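Local coordinates for putative aldehyde dehydrogenase (Burkholderia cenocepacia, PDB 4YWE), which probably oxidises aldehyde substrates with NAD or NADP as electron acceptor, like other members of the aldehyde dehydrogenase family, at residues Ser189-Ala194 with Ile209-Gly214; Asp268-Ala273 with Trp422-Ala427; Gly293-Ile298 with Val394-Arg399. All coordinates share one frame; numbering follows the deposited sequence.

Contact 1: residues Ser189-Ala194 with Ile209-Gly214; sequences SVLRVA and IVTGYG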
loop_
_atom_site.group_PDB
_atom_site.type_symbol
_atom_site.label_atom_id
_atom_site.label_comp_id
_atom_site.label_asym_id
_atom_site.label_seq_id
_atom_site.Cartn_x
_atom_site.Cartn_y
_atom_site.Cartn_z
ATOM N N SER A 189 -9.264 14.942 -32.979
ATOM C CA SER A 189 -9.331 13.561 -32.515
ATOM C C SER A 189 -10.080 13.474 -31.191
ATOM O O SER A 189 -10.897 12.576 -30.990
ATOM C CB SER A 189 -7.927 12.971 -32.369
ATOM O OG SER A 189 -7.197 13.634 -31.352
ATOM N N VAL A 190 -9.804 14.421 -30.299
ATOM C CA VAL A 190 -10.415 14.459 -28.974
ATOM C C VAL A 190 -11.935 14.581 -29.062
ATOM O O VAL A 190 -12.662 13.946 -28.296
ATOM C CB VAL A 190 -9.822 15.611 -28.135
ATOM C CG1 VAL A 190 -10.678 15.887 -26.906
ATOM C CG2 VAL A 190 -8.389 15.292 -27.737
ATOM N N LEU A 191 -12.408 15.395 -30.002
ATOM C CA LEU A 191 -13.841 15.581 -30.214
ATOM C C LEU A 191 -14.531 14.267 -30.579
ATOM O O LEU A 191 -15.650 14.001 -30.140
ATOM C CB LEU A 191 -14.087 16.620 -31.309
ATOM C CG LEU A 191 -13.529 18.021 -31.050
ATOM C CD1 LEU A 191 -13.676 18.895 -32.284
ATOM C CD2 LEU A 191 -14.221 18.657 -29.856
ATOM N N ARG A 192 -13.860 13.453 -31.386
ATOM C CA ARG A 192 -14.407 12.169 -31.810
ATOM C C ARG A 192 -14.413 11.172 -30.654
ATOM O O ARG A 192 -15.297 10.320 -30.559
ATOM C CB ARG A 192 -13.610 11.609 -32.991
ATOM C CG ARG A 192 -14.174 10.322 -33.568
ATOM C CD ARG A 192 -15.603 10.517 -34.051
ATOM N NE ARG A 192 -16.166 9.289 -34.604
ATOM C CZ ARG A 192 -16.927 8.442 -33.920
ATOM N NH1 ARG A 192 -17.221 8.690 -32.651
ATOM N NH2 ARG A 192 -17.397 7.347 -34.504
ATOM N N VAL A 193 -13.421 11.288 -29.776
ATOM C CA VAL A 193 -13.314 10.414 -28.613
ATOM C C VAL A 193 -14.486 10.659 -27.668
ATOM O O VAL A 193 -15.007 9.726 -27.054
ATOM C CB VAL A 193 -11.967 10.618 -27.891
ATOM C CG1 VAL A 193 -11.920 9.822 -26.594
ATOM C CG2 VAL A 193 -10.817 10.223 -28.804
ATOM N N ALA A 194 -14.902 11.918 -27.568
ATOM C CA ALA A 194 -16.024 12.298 -26.718
ATOM C C ALA A 194 -17.307 11.599 -27.158
ATOM O O ALA A 194 -18.128 11.213 -26.325
ATOM C CB ALA A 194 -16.211 13.806 -26.729
ATOM N N ILE A 209 -16.033 19.198 -23.656
ATOM C CA ILE A 209 -14.938 19.681 -24.485
ATOM C C ILE A 209 -15.225 21.097 -24.964
ATOM O O ILE A 209 -16.263 21.356 -25.573
ATOM C CB ILE A 209 -14.690 18.751 -25.687
ATOM C CG1 ILE A 209 -14.772 17.280 -25.269
ATOM C CG2 ILE A 209 -13.346 19.063 -26.326
ATOM C CD1 ILE A 209 -13.667 16.840 -24.340
ATOM N N VAL A 210 -14.306 22.014 -24.685
ATOM C CA VAL A 210 -14.421 23.382 -25.178
ATOM C C VAL A 210 -13.175 23.747 -25.974
ATOM O O VAL A 210 -12.110 23.979 -25.404
ATOM C CB VAL A 210 -14.647 24.382 -24.029
ATOM C CG1 VAL A 210 -14.699 25.807 -24.570
ATOM C CG2 VAL A 210 -15.925 24.049 -23.277
ATOM N N THR A 211 -13.312 23.787 -27.295
ATOM C CA THR A 211 -12.208 24.177 -28.163
ATOM C C THR A 211 -12.009 25.685 -28.104
ATOM O O THR A 211 -12.898 26.413 -27.673
ATOM C CB THR A 211 -12.449 23.751 -29.622
ATOM O OG1 THR A 211 -13.674 24.327 -30.096
ATOM C CG2 THR A 211 -12.533 22.237 -29.727
ATOM N N GLY A 212 -10.842 26.151 -28.533
ATOM C CA GLY A 212 -10.554 27.573 -28.536
ATOM C C GLY A 212 -9.104 27.912 -28.258
ATOM O O GLY A 212 -8.279 27.025 -28.032
ATOM N N TYR A 213 -8.792 29.204 -28.275
ATOM C CA TYR A 213 -7.431 29.662 -28.028
ATOM C C TYR A 213 -7.075 29.526 -26.555
ATOM O O TYR A 213 -7.941 29.613 -25.686
ATOM C CB TYR A 213 -7.258 31.115 -28.476
ATOM C CG TYR A 213 -7.353 31.318 -29.971
ATOM C CD1 TYR A 213 -6.422 30.747 -30.828
ATOM C CD2 TYR A 213 -8.364 32.093 -30.522
ATOM C CE1 TYR A 213 -6.502 30.933 -32.196
ATOM C CE2 TYR A 213 -8.452 32.286 -31.889
ATOM C CZ TYR A 213 -7.519 31.704 -32.719
ATOM O OH TYR A 213 -7.601 31.893 -34.080
ATOM N N GLY A 214 -5.792 29.311 -26.280
ATOM C CA GLY A 214 -5.314 29.214 -24.914
ATOM C C GLY A 214 -5.522 30.491 -24.127
ATOM O O GLY A 214 -5.894 30.453 -22.955
#
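Thr211 turns its two branches to different neighbours: OG1 hydrogen-bonds to the backbone O of Ala44, while the methyl CG2 lies 4.0 Å from Leu191 CD2. With OG1 between the backbone N and the carbonyl carbon (chi1 58°), CG2 stands opposite the carbonyl carbon and meets the leucine, whose side chain runs at about a right angle to that of the threonine. The same Leu191 CD2 also reaches Ile209 CG2, at 3.7 Å, so one methyl bridges Ile209 and Thr211. Helix 188-200 is here the connecting helix of a beta-alpha-beta crossover between the neighbouring parallel strands 177-182 and 207-209, in a Rossmann-like sheet consistent with a dinucleotide-binding domain. Ile209, at the end of the second strand, spreads its branches over one side of that helix. Its CG1 lies 4.0 Å from Ala194 CB, and its terminal CD1 is 4.1 Å from Val190 CG1; CG2, anti to the backbone N, serves Leu191. Phe15 of strand 14-16 touches both Ala194 and Ile209, and Val190 also packs on Phe164 of helix 160-174. Beyond Thr211 the chain turns into helix 214-223. The Leu191 side chain, about 11 Å from the bound calcium ion, is not a ligand; the contact is set back from that site, which Val32, Asp99 and Asp185 form.

Contact 2: residues Asp268-Ala273 with Trp422-Ala427; sequences DADLDA and WTRDGA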
loop_
_atom_site.group_PDB
_atom_site.type_symbol
_atom_site.label_atom_id
_atom_site.label_comp_id
_atom_site.label_asym_id
_atom_site.label_seq_id
_atom_site.Cartn_x
_atom_site.Cartn_y
_atom_site.Cartn_z
ATOM N N ASP A 268 30.827 0.489 -22.723
ATOM C CA ASP A 268 30.490 -0.928 -22.634
ATOM C C ASP A 268 29.049 -1.205 -23.054
ATOM O O ASP A 268 28.528 -2.292 -22.816
ATOM C CB ASP A 268 30.722 -1.440 -21.209
ATOM C CG ASP A 268 29.731 -0.866 -20.211
ATOM O OD1 ASP A 268 29.180 0.226 -20.466
ATOM O OD2 ASP A 268 29.506 -1.511 -19.165
ATOM N N ALA A 269 28.409 -0.224 -23.682
ATOM C CA ALA A 269 27.006 -0.357 -24.059
ATOM C C ALA A 269 26.842 -1.108 -25.376
ATOM O O ALA A 269 27.753 -1.147 -26.203
ATOM C CB ALA A 269 26.349 1.014 -24.151
ATOM N N ASP A 270 25.670 -1.707 -25.556
ATOM C CA ASP A 270 25.322 -2.373 -26.805
ATOM C C ASP A 270 24.865 -1.324 -27.814
ATOM O O ASP A 270 23.692 -0.951 -27.848
ATOM C CB ASP A 270 24.226 -3.420 -26.569
ATOM C CG ASP A 270 24.049 -4.365 -27.745
ATOM O OD1 ASP A 270 24.371 -3.982 -28.889
ATOM O OD2 ASP A 270 23.580 -5.500 -27.522
ATOM N N LEU A 271 25.801 -0.849 -28.632
ATOM C CA LEU A 271 25.522 0.226 -29.578
ATOM C C LEU A 271 24.525 -0.193 -30.654
ATOM O O LEU A 271 23.751 0.631 -31.141
ATOM C CB LEU A 271 26.817 0.713 -30.231
ATOM C CG LEU A 271 27.854 1.338 -29.297
ATOM C CD1 LEU A 271 29.044 1.859 -30.091
ATOM C CD2 LEU A 271 27.231 2.448 -28.465
ATOM N N ASP A 272 24.549 -1.471 -31.024
ATOM C CA ASP A 272 23.622 -1.990 -32.025
ATOM C C ASP A 272 22.183 -1.865 -31.544
ATOM O O ASP A 272 21.290 -1.520 -32.316
ATOM C CB ASP A 272 23.933 -3.454 -32.352
ATOM C CG ASP A 272 25.276 -3.629 -33.032
ATOM O OD1 ASP A 272 25.732 -2.685 -33.710
ATOM O OD2 ASP A 272 25.871 -4.717 -32.890
ATOM N N ALA A 273 21.966 -2.145 -30.265
ATOM C CA ALA A 273 20.635 -2.064 -29.679
ATOM C C ALA A 273 20.274 -0.623 -29.338
ATOM O O ALA A 273 19.107 -0.237 -29.384
ATOM C CB ALA A 273 20.546 -2.941 -28.438
ATOM N N TRP A 422 22.503 3.797 -20.997
ATOM C CA TRP A 422 22.959 2.691 -21.830
ATOM C C TRP A 422 24.334 2.198 -21.388
ATOM O O TRP A 422 25.351 2.838 -21.656
ATOM C CB TRP A 422 22.989 3.105 -23.303
ATOM C CG TRP A 422 21.640 3.473 -23.842
ATOM C CD1 TRP A 422 21.066 4.711 -23.839
ATOM C CD2 TRP A 422 20.690 2.593 -24.454
ATOM N NE1 TRP A 422 19.820 4.657 -24.415
ATOM C CE2 TRP A 422 19.565 3.365 -24.803
ATOM C CE3 TRP A 422 20.681 1.224 -24.743
ATOM C CZ2 TRP A 422 18.445 2.820 -25.423
ATOM C CZ3 TRP A 422 19.567 0.683 -25.363
ATOM C CH2 TRP A 422 18.465 1.479 -25.696
ATOM N N THR A 423 24.347 1.057 -20.706
ATOM C CA THR A 423 25.579 0.435 -20.231
ATOM C C THR A 423 25.305 -1.002 -19.798
ATOM O O THR A 423 24.174 -1.345 -19.452
ATOM C CB THR A 423 26.200 1.215 -19.052
ATOM O OG1 THR A 423 27.372 0.534 -18.590
ATOM C CG2 THR A 423 25.208 1.331 -17.909
ATOM N N ARG A 424 26.337 -1.839 -19.820
ATOM C CA ARG A 424 26.185 -3.236 -19.420
ATOM C C ARG A 424 26.423 -3.431 -17.926
ATOM O O ARG A 424 25.963 -4.410 -17.341
ATOM C CB ARG A 424 27.138 -4.133 -20.215
ATOM C CG ARG A 424 26.641 -4.497 -21.604
ATOM C CD ARG A 424 27.646 -5.378 -22.330
ATOM N NE ARG A 424 27.218 -5.697 -23.688
ATOM C CZ ARG A 424 27.597 -5.023 -24.770
ATOM N NH1 ARG A 424 28.417 -3.988 -24.654
ATOM N NH2 ARG A 424 27.158 -5.386 -25.967
ATOM N N ASP A 425 27.142 -2.496 -17.312
ATOM C CA ASP A 425 27.470 -2.602 -15.894
ATOM C C ASP A 425 26.236 -2.392 -15.023
ATOM O O ASP A 425 25.671 -1.300 -14.984
ATOM C CB ASP A 425 28.553 -1.591 -15.516
ATOM C CG ASP A 425 29.136 -1.852 -14.142
ATOM O OD1 ASP A 425 28.508 -1.447 -13.140
ATOM O OD2 ASP A 425 30.222 -2.461 -14.062
ATOM N N GLY A 426 25.829 -3.443 -14.318
ATOM C CA GLY A 426 24.644 -3.394 -13.480
ATOM C C GLY A 426 24.721 -2.426 -12.319
ATOM O O GLY A 426 23.762 -1.704 -12.038
ATOM N N ALA A 427 25.862 -2.416 -11.636
ATOM C CA ALA A 427 26.067 -1.517 -10.509
ATOM C C ALA A 427 25.965 -0.072 -10.977
ATOM O O ALA A 427 25.326 0.755 -10.328
ATOM C CB ALA A 427 27.414 -1.773 -9.854
#
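Asp268 and Thr423 meet where adjacent parallel strands 261-265 and 418-422 run out through loops into helices 271-283 and 426-435, two strand-loop-helix ends in the alpha/beta sheet of what is, by family resemblance, probably the catalytic domain. The polar contacts gather on the Asp268 carboxylate. Thr423 OG1 donates to Asp268 OD1 (2.6 Å) on the syn lone pair, the side of the other oxygen. That hydroxyl also accepts from Asp425 N at 3.3 Å, forming an ST turn, and from Arg428 NH1, so three groups hold it. Asp268 OD2 takes weak bonds from the backbone N atoms of Arg424 and Asp425. It reaches them because CG sits between the backbone N and carbonyl carbon (chi1 69°), turning the carboxylate over the opposite loop. Nearby, Trp422 NE1 hydrogen-bonds to Gln263 OE1.

The contacts of the Arg424 guanidinium follow from a chain extended from CG to NE. The hydrogen bond from its NH1 to Asp268 O is modelled too short (2.5 Å) for its geometry to be trusted. Asp270 N lies over one guanidinium face; NH2 makes a long salt bridge to Asp270 OD2 (3.9 Å), carboxylate and guanidinium turned 22° apart. Asp270 is also the N-cap of helix 271-283, its OD1 accepting weakly from Ala273 N, while Asp425 caps helix 426-435 through Arg428 N. Backbone bonds from Arg424 and Gly426 lead to a second subunit.

The apolar part joins Ala269 to Trp422, whose ring lies against helix 271-283: Ala269 CB is 4.0 Å from Trp422 CB, and makes a close contact on the carbonyl oxygen Trp422 O, 3.2 Å away.

Contact 3: residues Gly293-Ile298 with Val394-Arg399; sequences GSRVLI and VLAAMR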
loop_
_atom_site.group_PDB
_atom_site.type_symbol
_atom_site.label_atom_id
_atom_site.label_comp_id
_atom_site.label_asym_id
_atom_site.label_seq_id
_atom_site.Cartn_x
_atom_site.Cartn_y
_atom_site.Cartn_z
ATOM N N GLY A 293 14.420 12.515 -26.375
ATOM C CA GLY A 293 15.843 12.390 -26.114
ATOM C C GLY A 293 16.640 13.358 -26.965
ATOM O O GLY A 293 17.221 12.972 -27.976
ATOM N N SER A 294 16.662 14.621 -26.551
ATOM C CA SER A 294 17.268 15.690 -27.340
ATOM C C SER A 294 18.751 15.865 -27.034
ATOM O O SER A 294 19.432 16.678 -27.660
ATOM C CB SER A 294 16.530 17.006 -27.096
ATOM O OG SER A 294 16.514 17.329 -25.715
ATOM N N ARG A 295 19.245 15.110 -26.061
ATOM C CA ARG A 295 20.665 15.119 -25.731
ATOM C C ARG A 295 21.201 13.700 -25.667
ATOM O O ARG A 295 20.589 12.825 -25.054
ATOM C CB ARG A 295 20.919 15.823 -24.395
ATOM C CG ARG A 295 20.814 17.338 -24.436
ATOM C CD ARG A 295 21.192 17.932 -23.086
ATOM N NE ARG A 295 20.317 17.455 -22.019
ATOM C CZ ARG A 295 20.701 17.272 -20.758
ATOM N NH1 ARG A 295 21.953 17.519 -20.401
ATOM N NH2 ARG A 295 19.832 16.836 -19.856
ATOM N N VAL A 296 22.344 13.468 -26.302
ATOM C CA VAL A 296 23.019 12.187 -26.168
ATOM C C VAL A 296 24.415 12.417 -25.592
ATOM O O VAL A 296 25.244 13.116 -26.178
ATOM C CB VAL A 296 23.062 11.417 -27.509
ATOM C CG1 VAL A 296 23.617 12.284 -28.631
ATOM C CG2 VAL A 296 23.858 10.130 -27.359
ATOM N N LEU A 297 24.652 11.842 -24.419
ATOM C CA LEU A 297 25.931 11.979 -23.736
ATOM C C LEU A 297 26.719 10.685 -23.886
ATOM O O LEU A 297 26.311 9.641 -23.379
ATOM C CB LEU A 297 25.722 12.318 -22.260
ATOM C CG LEU A 297 24.675 13.397 -21.966
ATOM C CD1 LEU A 297 24.490 13.582 -20.468
ATOM C CD2 LEU A 297 25.048 14.714 -22.631
ATOM N N ILE A 298 27.843 10.759 -24.589
ATOM C CA ILE A 298 28.611 9.568 -24.927
ATOM C C ILE A 298 29.976 9.585 -24.253
ATOM O O ILE A 298 30.674 10.596 -24.283
ATOM C CB ILE A 298 28.777 9.437 -26.452
ATOM C CG1 ILE A 298 27.463 9.756 -27.165
ATOM C CG2 ILE A 298 29.273 8.046 -26.813
ATOM C CD1 ILE A 298 27.618 9.983 -28.655
ATOM N N VAL A 394 15.909 17.637 -33.336
ATOM C CA VAL A 394 17.303 18.042 -33.228
ATOM C C VAL A 394 17.981 17.337 -32.060
ATOM O O VAL A 394 17.552 17.462 -30.913
ATOM C CB VAL A 394 17.422 19.568 -33.079
ATOM C CG1 VAL A 394 18.882 19.993 -33.130
ATOM C CG2 VAL A 394 16.621 20.270 -34.163
ATOM N N LEU A 395 19.046 16.601 -32.357
ATOM C CA LEU A 395 19.787 15.884 -31.328
ATOM C C LEU A 395 21.137 16.541 -31.068
ATOM O O LEU A 395 21.920 16.755 -31.992
ATOM C CB LEU A 395 19.984 14.419 -31.728
ATOM C CG LEU A 395 20.789 13.563 -30.749
ATOM C CD1 LEU A 395 20.117 13.528 -29.384
ATOM C CD2 LEU A 395 20.981 12.157 -31.295
ATOM N N ALA A 396 21.402 16.862 -29.806
ATOM C CA ALA A 396 22.671 17.470 -29.420
ATOM C C ALA A 396 23.606 16.419 -28.834
ATOM O O ALA A 396 23.262 15.741 -27.864
ATOM C CB ALA A 396 22.444 18.599 -28.425
ATOM N N ALA A 397 24.790 16.289 -29.424
ATOM C CA ALA A 397 25.752 15.283 -28.991
ATOM C C ALA A 397 26.990 15.917 -28.368
ATOM O O ALA A 397 27.491 16.935 -28.849
ATOM C CB ALA A 397 26.146 14.394 -30.161
ATOM N N MET A 398 27.478 15.302 -27.295
ATOM C CA MET A 398 28.684 15.756 -26.610
ATOM C C MET A 398 29.267 14.601 -25.799
ATOM O O MET A 398 28.583 13.609 -25.548
ATOM C CB MET A 398 28.378 16.946 -25.701
ATOM C CG MET A 398 27.461 16.606 -24.540
ATOM S SD MET A 398 26.854 18.062 -23.669
ATOM C CE MET A 398 25.690 18.714 -24.866
ATOM N N ARG A 399 30.522 14.733 -25.385
ATOM C CA ARG A 399 31.200 13.649 -24.677
ATOM C C ARG A 399 31.315 13.899 -23.172
ATOM O O ARG A 399 31.148 15.025 -22.702
ATOM C CB ARG A 399 32.595 13.425 -25.268
ATOM C CG ARG A 399 33.553 14.586 -25.056
ATOM C CD ARG A 399 34.923 14.290 -25.651
ATOM N NE ARG A 399 35.924 15.265 -25.228
ATOM C CZ ARG A 399 37.226 15.156 -25.475
ATOM N NH1 ARG A 399 37.693 14.112 -26.147
ATOM N NH2 ARG A 399 38.064 16.092 -25.050
HETATM O O HOH W 1 18.754 19.290 -28.743
#
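Strands 293-299 and 394-400 lie side by side and parallel within the alpha/beta sheet of what is, by family resemblance, probably the catalytic domain, their short segments inclined by 17°. Four backbone bonds join them in the alternating parallel pattern: Ala396 N to Ser294 O and Val296 N to Ala396 O, both 2.9 Å, then a weak bond from Met398 N to Val296 O, and Ile298 N to Met398 O at 3.1 Å. Arg295, Ala396, Leu297 and Met398 share one face of the sheet; Val296, Ala397, Ile298 and Arg399 share the other, against which helix 303-315 packs through Tyr303 and Leu306.

On the Arg295/Leu297 face Leu297 and Met398 run side by side in the same direction, Leu297 CD2 lying 3.6 Å from Met398 CG. Arg295 bends at chi3, and its guanidinium is held by the carbonyls of Lys260, Leu409 and Ala410. On the Val296/Ile298 face Val296 puts CG1 between its backbone N and carbonyl carbon (chi1 52°), where it fits against Ala397 CB (3.6 Å) and Leu395 CD2 (3.7 Å).

At the start of the pair a water donates to both Ser294 O and Val394 O, so Ser294 O receives two donors, the water and Ala396 N. Leu395, with CG anti to its backbone N (chi1 178°), brings CD1 to 3.3 Å from Gly293 O.

In the fold
From the N terminus, contact 1 closes first, over a span of 14 residues: the rest of helix 188-200 and the turn into strand 207-209. It packs that helix on strand 207-209 of the first sheet. After strands 229-233 and 253-256 of the same sheet, the chain enters the other one at 261-265. Contact 2 opens at 268-273 and closes only at 422-427; contact 3 is nested within that long loop, helix 271-283 and then strand 293-299 following each other along the chain. Contact 3 zips strands 293-299 and 394-400, whereas contact 2 joins loops at strand ends. Their centres are about 17 Å apart. Contact 1 lies across the chain's centre, about 43 Å from contact 2, centre to centre.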